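Local coordinates for hypothetical protein (Exiguobacterium sibiricum, PDB 2HKV) that is of unknown function but belongs to the DinB superfamily and carries a bound nickel ion within a helical, two-subunit assembly, at residues R21-L26 with S130-Y135; L58-G63 with T106-T111; Q91-R96 with L119-H124. All coordinates share one frame; numbering follows the deposited sequence.

The chain is mainly helical, without strands, and contacts 1 and 3 both use helix 114-138: contact 1 pairs it with helix 4-26 and contact 3 with helix 82-98. Their centres are about 19 Å apart, on opposite sides of the chain's centre. Contact 2 joins the end of helix 43-61 to the loop between helices 82-98 and 114-138, its centre about 14 Å from that of contact 3 and about 28 Å from that of contact 1. Along the chain, contact 1 encloses the other two, while contacts 2 and 3 alternate; they touch where Leu58 packs on Tyr92, Tyr93 and Arg96. Together the three join the four long helices; the nickel-binding histidines lie on 43-61 and 114-138.

Contact 1: residues R21-L26 with S130-Y135; sequences RDLIRL and SQLLDY
Leu23 reaches from helix 4-26 to Leu132 and Leu133 of helix 114-138, and all the touching groups here are apolar. The two short segments run at 30° to each other in the same general direction, their axes 10.8 Å apart at the closest, so the side chains fill the space between them. From its base, Leu23 CB already meets the second helix, lying 3.9 Å from Leu132 CD2. CG is turned anti to the carbonyl carbon (chi1 -73°) and itself keeps a little back; the next torsion (chi2 174°) then splits the methyls, CD1 going on toward Leu132 and CD2 toward Leu133. CD1 of Leu23 settles more loosely, 4.3 Å from Leu132 CD2, whereas CD2 of Leu23 stands 4.1 Å from Leu133 CD1, the two side chains slanting across each other. Leu132 CD2 has a further neighbour in Ile24 CG1, 4.3 Å away, so this one methyl sits against two successive residues of helix 4-26. Leu132 and Leu133 both hold CG anti to the backbone N; Leu132 CD2 meets the base of Leu23 and Leu133 CD1 its tip. The contacts are close to van der Waals distance without being tight. Around them, Leu132 also packs on Leu50 of helix 43-61, Ile24 on Leu82 and Val83 of helix 82-98, and Leu133 on Ile143 and Leu147 of the C-terminal tail. Beyond, Ser130 bonds through OG to His127 O of the second subunit, so helix 114-138 lies between helix 4-26 and the dimer partner.

Contact 2: residues L58-G63 with T106-T111; sequences LRIATG and TYWGVT
Ile60, near the end of helix 43-61, rests one methyl against both Thr106 and Trp108 of the loop. That methyl, Ile60 CG2, lies 3.6 Å from both Trp108 CH2 and Trp108 CZ3, meeting the indole obliquely at its six-membered end, and 3.7 Å from Thr106 CG2. It is carried there because CG2 stands anti to the backbone N, while CG1 takes the other branch beside the N. This small apolar knot is the close-packed part. Thr106 OG1 faces inward to the loop instead: it lies over the centre of the indole, 3.4 Å above the plane, and accepts bonds from Gly109 N and from Val110 N, the latter 2.9 Å long and the straighter of the two at 152°. A valine in place of Thr106 would probably leave Val110 N without this acceptor and Gly109 N with only its weak bond to Thr106 O, making the turn less firmly held. The outer side is looser. A water bridges the helix end and the loop, giving a proton to Ile60 O at 2.6 Å and accepting a longer bond, 3.3 Å, from Tyr107 N; in an exposed position, the indole edge at Trp108 CE3 meets the face of the Tyr107 ring toward its rim. The contact thus lies between a helix end closed by a Schellman motif at Gly63, with positive phi, and a loop with an ST motif at Thr106, leading to helix 114-138.

Contact 3: residues Q91-R96 with L119-H124; sequences QYYQDR and LEAAVH. With NI (nickel (II) ion), chain B.
The Tyr93 ring approaches helix 114-138 obliquely: Tyr93 CE2 is 3.9 Å from Ala121 CB, and Tyr93 OH is 4.3 Å from Ala122 CB. Its CG is anti to the backbone N (chi1 -177°), which swings the ring across from helix 82-98 to the two alanines, whose small side chains make room. The phenol's polar end is satisfied within helix 114-138 by Leu118 O. On the neighbouring residue a second flat group is covered: Arg96 NH1 lies over the centre of one face of the Tyr92 ring, 3.2 Å above its plane, while Tyr92 CZ lies 3.1 Å above the guanidinium plane of Arg96, offset toward the rim. The same NH1 donates to Tyr92 O at 2.9 Å, tilted from the carbonyl plane, and Arg96 N reaches that oxygen from the opposite face. Gln91 NE2 bonds in its amide plane to Asp95 OD1 on the syn side, 33° out of the carboxylate plane. Tyr93 also packs on Leu9 and Val13 of helix 4-26 and Leu58 of helix 43-61, so it lies where all four long helices come together. One turn on from the alanines, His124 leads off another side of the helix and gives NE2 to the nickel ion at 2.1 Å. His49, His128, two waters and one further ligand atom complete six. His124 ND1 is bonded to Asp57 OD2, and this second-shell carboxylate would orient the imidazole and probably polarise it. Helix 114-138 thus sets an apolar face against Tyr93 and a metal ligand on another, and the two waters hold sites not filled by protein.

Contact 1: residues R21-L26 with S130-Y135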
loop_
_atom_site.group_PDB
_atom_site.type_symbol
_atom_site.label_atom_id
_atom_site.label_comp_id
_atom_site.label_asym_id
_atom_site.label_seq_id
_atom_site.Cartn_x
_atom_site.Cartn_y
_atom_site.Cartn_z
ATOM N N ARG A 21 -14.505 0.018 -0.396
ATOM C CA ARG A 21 -15.947 -0.206 -0.390
ATOM C C ARG A 21 -16.534 0.387 -1.679
ATOM O O ARG A 21 -17.340 -0.246 -2.354
ATOM C CB ARG A 21 -16.589 0.399 0.872
ATOM C CG ARG A 21 -17.934 -0.118 1.182
ATOM C CD ARG A 21 -18.615 0.722 2.279
ATOM N NE ARG A 21 -17.861 0.643 3.532
ATOM C CZ ARG A 21 -17.527 1.675 4.305
ATOM N NH1 ARG A 21 -17.875 2.924 3.998
ATOM N NH2 ARG A 21 -16.844 1.452 5.424
ATOM N N ASP A 22 -16.097 1.596 -2.046
ATOM C CA ASP A 22 -16.615 2.245 -3.246
ATOM C C ASP A 22 -16.241 1.453 -4.484
ATOM O O ASP A 22 -17.078 1.262 -5.385
ATOM C CB ASP A 22 -16.085 3.663 -3.376
ATOM C CG ASP A 22 -16.627 4.595 -2.296
ATOM O OD1 ASP A 22 -17.768 4.346 -1.795
ATOM O OD2 ASP A 22 -15.911 5.585 -1.962
ATOM N N LEU A 23 -14.999 0.952 -4.519
ATOM C CA LEU A 23 -14.552 0.188 -5.694
ATOM C C LEU A 23 -15.376 -1.083 -5.865
ATOM O O LEU A 23 -15.793 -1.381 -6.971
ATOM C CB LEU A 23 -13.051 -0.175 -5.629
ATOM C CG LEU A 23 -12.015 0.942 -5.861
ATOM C CD1 LEU A 23 -10.589 0.392 -5.602
ATOM C CD2 LEU A 23 -12.097 1.496 -7.291
ATOM N N ILE A 24 -15.610 -1.795 -4.767
ATOM C CA ILE A 24 -16.367 -3.033 -4.792
ATOM C C ILE A 24 -17.749 -2.732 -5.337
ATOM O O ILE A 24 -18.215 -3.448 -6.214
ATOM C CB ILE A 24 -16.392 -3.739 -3.380
ATOM C CG1 ILE A 24 -14.996 -4.288 -3.052
ATOM C CG2 ILE A 24 -17.466 -4.854 -3.312
ATOM C CD1 ILE A 24 -14.823 -4.775 -1.608
ATOM N N ARG A 25 -18.365 -1.621 -4.900
ATOM C CA ARG A 25 -19.697 -1.249 -5.424
ATOM C C ARG A 25 -19.731 -0.882 -6.925
ATOM O O ARG A 25 -20.808 -0.823 -7.527
ATOM C CB ARG A 25 -20.292 -0.128 -4.589
ATOM C CG ARG A 25 -20.630 -0.532 -3.165
ATOM C CD ARG A 25 -20.782 0.728 -2.327
ATOM N NE ARG A 25 -21.372 0.468 -1.023
ATOM C CZ ARG A 25 -21.216 1.246 0.053
ATOM N NH1 ARG A 25 -20.460 2.348 0.007
ATOM N NH2 ARG A 25 -21.808 0.912 1.196
ATOM N N LEU A 26 -18.577 -0.670 -7.543
ATOM C CA LEU A 26 -18.525 -0.389 -8.975
ATOM C C LEU A 26 -18.593 -1.657 -9.791
ATOM O O LEU A 26 -19.026 -1.647 -10.930
ATOM C CB LEU A 26 -17.263 0.417 -9.337
ATOM C CG LEU A 26 -17.119 1.794 -8.674
ATOM C CD1 LEU A 26 -15.932 2.539 -9.284
ATOM C CD2 LEU A 26 -18.386 2.598 -8.840
ATOM N N SER A 130 -4.733 -1.292 -4.633
ATOM C CA SER A 130 -4.066 -0.941 -5.901
ATOM C C SER A 130 -4.292 -2.007 -6.966
ATOM O O SER A 130 -4.613 -1.689 -8.163
ATOM C CB SER A 130 -2.568 -0.742 -5.681
ATOM O OG SER A 130 -1.959 -0.171 -6.829
ATOM N N GLN A 131 -4.132 -3.272 -6.579
ATOM C CA GLN A 131 -4.359 -4.380 -7.511
ATOM C C GLN A 131 -5.780 -4.301 -8.090
ATOM O O GLN A 131 -5.972 -4.425 -9.335
ATOM C CB GLN A 131 -4.210 -5.690 -6.785
ATOM C CG GLN A 131 -4.211 -6.888 -7.658
ATOM C CD GLN A 131 -3.823 -8.147 -6.904
ATOM O OE1 GLN A 131 -3.577 -8.115 -5.700
ATOM N NE2 GLN A 131 -3.737 -9.284 -7.636
ATOM N N LEU A 132 -6.764 -4.119 -7.204
ATOM C CA LEU A 132 -8.177 -4.081 -7.626
ATOM C C LEU A 132 -8.367 -2.915 -8.550
ATOM O O LEU A 132 -9.023 -3.049 -9.607
ATOM C CB LEU A 132 -9.157 -4.010 -6.431
ATOM C CG LEU A 132 -10.647 -3.960 -6.824
ATOM C CD1 LEU A 132 -11.078 -5.198 -7.728
ATOM C CD2 LEU A 132 -11.484 -3.771 -5.524
ATOM N N LEU A 133 -7.767 -1.782 -8.212
ATOM C CA LEU A 133 -7.892 -0.612 -9.072
ATOM C C LEU A 133 -7.305 -0.889 -10.497
ATOM O O LEU A 133 -7.928 -0.540 -11.553
ATOM C CB LEU A 133 -7.190 0.570 -8.425
ATOM C CG LEU A 133 -7.189 1.906 -9.172
ATOM C CD1 LEU A 133 -8.507 2.610 -8.942
ATOM C CD2 LEU A 133 -6.000 2.763 -8.624
ATOM N N ASP A 134 -6.133 -1.509 -10.537
ATOM C CA ASP A 134 -5.509 -1.866 -11.823
ATOM C C ASP A 134 -6.410 -2.823 -12.621
ATOM O O ASP A 134 -6.546 -2.669 -13.827
ATOM C CB ASP A 134 -4.164 -2.537 -11.644
ATOM C CG ASP A 134 -3.086 -1.597 -11.168
ATOM O OD1 ASP A 134 -3.275 -0.349 -11.249
ATOM O OD2 ASP A 134 -2.018 -2.142 -10.728
ATOM N N TYR A 135 -7.019 -3.793 -11.949
ATOM C CA TYR A 135 -7.905 -4.714 -12.624
ATOM C C TYR A 135 -9.088 -3.976 -13.257
ATOM O O TYR A 135 -9.441 -4.251 -14.405
ATOM C CB TYR A 135 -8.510 -5.716 -11.657
ATOM C CG TYR A 135 -7.653 -6.898 -11.272
ATOM C CD1 TYR A 135 -6.286 -6.908 -11.485
ATOM C CD2 TYR A 135 -8.233 -8.007 -10.674
ATOM C CE1 TYR A 135 -5.504 -7.986 -11.076
ATOM C CE2 TYR A 135 -7.473 -9.097 -10.300
ATOM C CZ TYR A 135 -6.110 -9.087 -10.509
ATOM O OH TYR A 135 -5.364 -10.176 -10.118
#

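Contact 2: residues L58-G63 with T106-T111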
loop_
_atom_site.group_PDB
_atom_site.type_symbol
_atom_site.label_atom_id
_atom_site.label_comp_id
_atom_site.label_asym_id
_atom_site.label_seq_id
_atom_site.Cartn_x
_atom_site.Cartn_y
_atom_site.Cartn_z
ATOM N N LEU A 58 -4.515 -9.883 11.625
ATOM C CA LEU A 58 -4.399 -9.692 13.061
ATOM C C LEU A 58 -4.592 -10.996 13.808
ATOM O O LEU A 58 -3.989 -11.174 14.853
ATOM C CB LEU A 58 -5.360 -8.597 13.561
ATOM C CG LEU A 58 -4.985 -7.157 13.129
ATOM C CD1 LEU A 58 -5.900 -6.182 13.800
ATOM C CD2 LEU A 58 -3.566 -6.826 13.449
ATOM N N ARG A 59 -5.399 -11.899 13.261
ATOM C CA ARG A 59 -5.528 -13.254 13.795
ATOM C C ARG A 59 -4.224 -14.029 13.661
ATOM O O ARG A 59 -3.780 -14.709 14.622
ATOM C CB ARG A 59 -6.663 -13.988 13.065
ATOM C CG ARG A 59 -8.048 -13.500 13.453
ATOM C CD ARG A 59 -9.224 -14.361 12.952
ATOM N NE ARG A 59 -10.471 -13.790 13.463
ATOM C CZ ARG A 59 -11.084 -14.158 14.582
ATOM N NH1 ARG A 59 -10.629 -15.159 15.313
ATOM N NH2 ARG A 59 -12.181 -13.520 14.967
ATOM N N ILE A 60 -3.642 -13.999 12.465
ATOM C CA ILE A 60 -2.300 -14.527 12.254
ATOM C C ILE A 60 -1.328 -13.980 13.312
ATOM O O ILE A 60 -0.505 -14.750 13.827
ATOM C CB ILE A 60 -1.802 -14.241 10.809
ATOM C CG1 ILE A 60 -2.525 -15.174 9.821
ATOM C CG2 ILE A 60 -0.263 -14.351 10.705
ATOM C CD1 ILE A 60 -2.672 -14.572 8.397
ATOM N N ALA A 61 -1.427 -12.677 13.589
ATOM C CA ALA A 61 -0.558 -11.928 14.541
ATOM C C ALA A 61 -0.685 -12.407 15.999
ATOM O O ALA A 61 0.288 -12.405 16.774
ATOM C CB ALA A 61 -0.856 -10.397 14.463
ATOM N N THR A 62 -1.882 -12.862 16.353
ATOM C CA THR A 62 -2.161 -13.254 17.727
ATOM C C THR A 62 -2.004 -14.726 17.944
ATOM O O THR A 62 -2.233 -15.175 19.041
ATOM C CB THR A 62 -3.519 -12.687 18.198
ATOM O OG1 THR A 62 -4.559 -13.083 17.322
ATOM C CG2 THR A 62 -3.476 -11.141 18.198
ATOM N N GLY A 63 -1.543 -15.463 16.921
ATOM C CA GLY A 63 -1.137 -16.857 17.070
ATOM C C GLY A 63 -2.056 -17.870 16.415
ATOM O O GLY A 63 -2.060 -19.026 16.823
ATOM N N THR A 106 4.260 -16.034 14.441
ATOM C CA THR A 106 3.269 -16.681 13.593
ATOM C C THR A 106 3.608 -18.174 13.446
ATOM O O THR A 106 4.696 -18.646 13.857
ATOM C CB THR A 106 3.114 -16.010 12.192
ATOM O OG1 THR A 106 4.170 -16.420 11.297
ATOM C CG2 THR A 106 3.082 -14.504 12.318
ATOM N N TYR A 107 2.677 -18.913 12.866
ATOM C CA TYR A 107 2.845 -20.375 12.784
ATOM C C TYR A 107 3.940 -20.744 11.767
ATOM O O TYR A 107 4.697 -21.708 11.962
ATOM C CB TYR A 107 1.512 -21.082 12.495
ATOM C CG TYR A 107 0.898 -20.765 11.161
ATOM C CD1 TYR A 107 0.048 -19.667 10.997
ATOM C CD2 TYR A 107 1.146 -21.572 10.066
ATOM C CE1 TYR A 107 -0.525 -19.371 9.772
ATOM C CE2 TYR A 107 0.578 -21.294 8.850
ATOM C CZ TYR A 107 -0.258 -20.197 8.703
ATOM O OH TYR A 107 -0.828 -19.930 7.484
ATOM N N TRP A 108 4.035 -19.951 10.704
ATOM C CA TRP A 108 5.164 -20.046 9.781
ATOM C C TRP A 108 6.398 -19.214 10.245
ATOM O O TRP A 108 7.440 -19.254 9.592
ATOM C CB TRP A 108 4.716 -19.667 8.361
ATOM C CG TRP A 108 4.685 -18.210 8.103
ATOM C CD1 TRP A 108 5.751 -17.408 7.823
ATOM C CD2 TRP A 108 3.533 -17.369 8.090
ATOM N NE1 TRP A 108 5.335 -16.124 7.634
ATOM C CE2 TRP A 108 3.975 -16.066 7.785
ATOM C CE3 TRP A 108 2.170 -17.588 8.306
ATOM C CZ2 TRP A 108 3.099 -14.974 7.688
ATOM C CZ3 TRP A 108 1.303 -16.509 8.218
ATOM C CH2 TRP A 108 1.776 -15.209 7.912
ATOM N N GLY A 109 6.271 -18.455 11.345
ATOM C CA GLY A 109 7.434 -17.965 12.110
ATOM C C GLY A 109 7.805 -16.479 11.994
ATOM O O GLY A 109 8.911 -16.091 12.405
ATOM N N VAL A 110 6.913 -15.633 11.479
ATOM C CA VAL A 110 7.219 -14.180 11.459
ATOM C C VAL A 110 6.905 -13.586 12.813
ATOM O O VAL A 110 5.866 -13.921 13.411
ATOM C CB VAL A 110 6.486 -13.424 10.402
ATOM C CG1 VAL A 110 6.670 -11.908 10.619
ATOM C CG2 VAL A 110 7.016 -13.814 9.054
ATOM N N THR A 111 7.855 -12.791 13.318
ATOM C CA THR A 111 7.710 -12.083 14.584
ATOM C C THR A 111 7.657 -10.563 14.332
ATOM O O THR A 111 8.410 -10.051 13.515
ATOM C CB THR A 111 8.874 -12.407 15.526
ATOM O OG1 THR A 111 9.061 -13.843 15.582
ATOM C CG2 THR A 111 8.585 -11.878 16.921
HETATM O O HOH W 1 -0.116 -17.280 13.280
#

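Contact 3: residues Q91-R96 with L119-H124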
loop_
_atom_site.group_PDB
_atom_site.type_symbol
_atom_site.label_atom_id
_atom_site.label_comp_id
_atom_site.label_asym_id
_atom_site.label_seq_id
_atom_site.Cartn_x
_atom_site.Cartn_y
_atom_site.Cartn_z
ATOM N N GLN A 91 -14.093 -3.236 11.616
ATOM C CA GLN A 91 -14.475 -3.126 13.031
ATOM C C GLN A 91 -13.512 -3.910 13.918
ATOM O O GLN A 91 -13.129 -3.467 15.002
ATOM C CB GLN A 91 -15.905 -3.636 13.241
ATOM C CG GLN A 91 -16.433 -3.344 14.632
ATOM C CD GLN A 91 -16.433 -1.848 14.916
ATOM O OE1 GLN A 91 -17.046 -1.065 14.177
ATOM N NE2 GLN A 91 -15.711 -1.442 15.964
ATOM N N TYR A 92 -13.112 -5.087 13.447
ATOM C CA TYR A 92 -12.213 -5.936 14.189
ATOM C C TYR A 92 -10.886 -5.204 14.357
ATOM O O TYR A 92 -10.306 -5.170 15.474
ATOM C CB TYR A 92 -11.988 -7.235 13.417
ATOM C CG TYR A 92 -11.198 -8.278 14.155
ATOM C CD1 TYR A 92 -9.814 -8.225 14.177
ATOM C CD2 TYR A 92 -11.831 -9.309 14.843
ATOM C CE1 TYR A 92 -9.061 -9.168 14.843
ATOM C CE2 TYR A 92 -11.082 -10.284 15.504
ATOM C CZ TYR A 92 -9.691 -10.195 15.503
ATOM O OH TYR A 92 -8.930 -11.122 16.158
ATOM N N TYR A 93 -10.422 -4.650 13.242
ATOM C CA TYR A 93 -9.179 -3.890 13.221
ATOM C C TYR A 93 -9.262 -2.690 14.194
ATOM O O TYR A 93 -8.337 -2.435 14.954
ATOM C CB TYR A 93 -8.857 -3.440 11.802
ATOM C CG TYR A 93 -7.508 -2.690 11.635
ATOM C CD1 TYR A 93 -7.431 -1.301 11.762
ATOM C CD2 TYR A 93 -6.332 -3.382 11.340
ATOM C CE1 TYR A 93 -6.233 -0.632 11.588
ATOM C CE2 TYR A 93 -5.117 -2.712 11.170
ATOM C CZ TYR A 93 -5.074 -1.336 11.312
ATOM O OH TYR A 93 -3.881 -0.675 11.172
ATOM N N GLN A 94 -10.350 -1.950 14.129
ATOM C CA GLN A 94 -10.474 -0.763 14.977
ATOM C C GLN A 94 -10.430 -1.140 16.437
ATOM O O GLN A 94 -9.849 -0.431 17.266
ATOM C CB GLN A 94 -11.765 -0.016 14.702
ATOM C CG GLN A 94 -11.778 0.709 13.396
ATOM C CD GLN A 94 -13.094 1.404 13.189
ATOM O OE1 GLN A 94 -13.965 0.930 12.440
ATOM N NE2 GLN A 94 -13.278 2.504 13.894
ATOM N N ASP A 95 -11.031 -2.271 16.783
ATOM C CA ASP A 95 -11.022 -2.678 18.173
ATOM C C ASP A 95 -9.618 -3.055 18.650
ATOM O O ASP A 95 -9.230 -2.729 19.766
ATOM C CB ASP A 95 -11.938 -3.876 18.346
ATOM C CG ASP A 95 -13.413 -3.543 18.086
ATOM O OD1 ASP A 95 -13.770 -2.333 17.941
ATOM O OD2 ASP A 95 -14.218 -4.515 18.041
ATOM N N ARG A 96 -8.863 -3.751 17.800
ATOM C CA ARG A 96 -7.471 -4.108 18.119
ATOM C C ARG A 96 -6.576 -2.848 18.146
ATOM O O ARG A 96 -5.618 -2.721 18.938
ATOM C CB ARG A 96 -6.933 -5.153 17.140
ATOM C CG ARG A 96 -7.640 -6.531 17.206
ATOM C CD ARG A 96 -8.301 -6.779 18.538
ATOM N NE ARG A 96 -9.072 -8.018 18.611
ATOM C CZ ARG A 96 -10.288 -8.231 18.096
ATOM N NH1 ARG A 96 -10.922 -7.316 17.379
ATOM N NH2 ARG A 96 -10.867 -9.410 18.296
ATOM N N LEU A 119 0.554 -1.868 11.375
ATOM C CA LEU A 119 1.049 -1.246 10.139
ATOM C C LEU A 119 1.085 -2.251 8.968
ATOM O O LEU A 119 0.746 -1.884 7.816
ATOM C CB LEU A 119 2.428 -0.611 10.340
ATOM C CG LEU A 119 3.152 -0.027 9.108
ATOM C CD1 LEU A 119 2.291 1.027 8.398
ATOM C CD2 LEU A 119 4.506 0.546 9.572
ATOM N N GLU A 120 1.464 -3.516 9.214
ATOM C CA GLU A 120 1.531 -4.509 8.153
ATOM C C GLU A 120 0.178 -4.687 7.503
ATOM O O GLU A 120 0.093 -4.787 6.287
ATOM C CB GLU A 120 2.042 -5.843 8.701
ATOM C CG GLU A 120 2.316 -6.957 7.667
ATOM C CD GLU A 120 1.040 -7.595 7.088
ATOM O OE1 GLU A 120 0.024 -7.635 7.810
ATOM O OE2 GLU A 120 1.029 -8.075 5.930
ATOM N N ALA A 121 -0.891 -4.655 8.285
ATOM C CA ALA A 121 -2.200 -4.954 7.737
ATOM C C ALA A 121 -2.574 -3.729 6.897
ATOM O O ALA A 121 -3.203 -3.878 5.861
ATOM C CB ALA A 121 -3.201 -5.180 8.850
ATOM N N ALA A 122 -2.218 -2.529 7.355
ATOM C CA ALA A 122 -2.469 -1.290 6.597
ATOM C C ALA A 122 -1.835 -1.308 5.167
ATOM O O ALA A 122 -2.504 -1.093 4.146
ATOM C CB ALA A 122 -2.010 -0.028 7.397
ATOM N N VAL A 123 -0.540 -1.563 5.100
ATOM C CA VAL A 123 0.146 -1.597 3.821
ATOM C C VAL A 123 -0.295 -2.772 2.971
ATOM O O VAL A 123 -0.315 -2.664 1.760
ATOM C CB VAL A 123 1.718 -1.549 3.961
ATOM C CG1 VAL A 123 2.130 -0.248 4.650
ATOM C CG2 VAL A 123 2.298 -2.753 4.702
ATOM N N HIS A 124 -0.663 -3.898 3.586
ATOM C CA HIS A 124 -1.265 -5.007 2.837
ATOM C C HIS A 124 -2.613 -4.630 2.180
ATOM O O HIS A 124 -2.857 -4.893 0.991
ATOM C CB HIS A 124 -1.381 -6.205 3.808
ATOM C CG HIS A 124 -1.749 -7.474 3.163
ATOM N ND1 HIS A 124 -2.203 -8.547 3.880
ATOM C CD2 HIS A 124 -1.743 -7.846 1.869
ATOM C CE1 HIS A 124 -2.460 -9.534 3.053
ATOM N NE2 HIS A 124 -2.170 -9.126 1.839
HETATM NI NI NI B . -2.319 -10.483 0.195
HETATM O O HOH W 2 -2.098 -11.956 -1.495
HETATM O O HOH W 3 -1.628 -12.055 1.361
#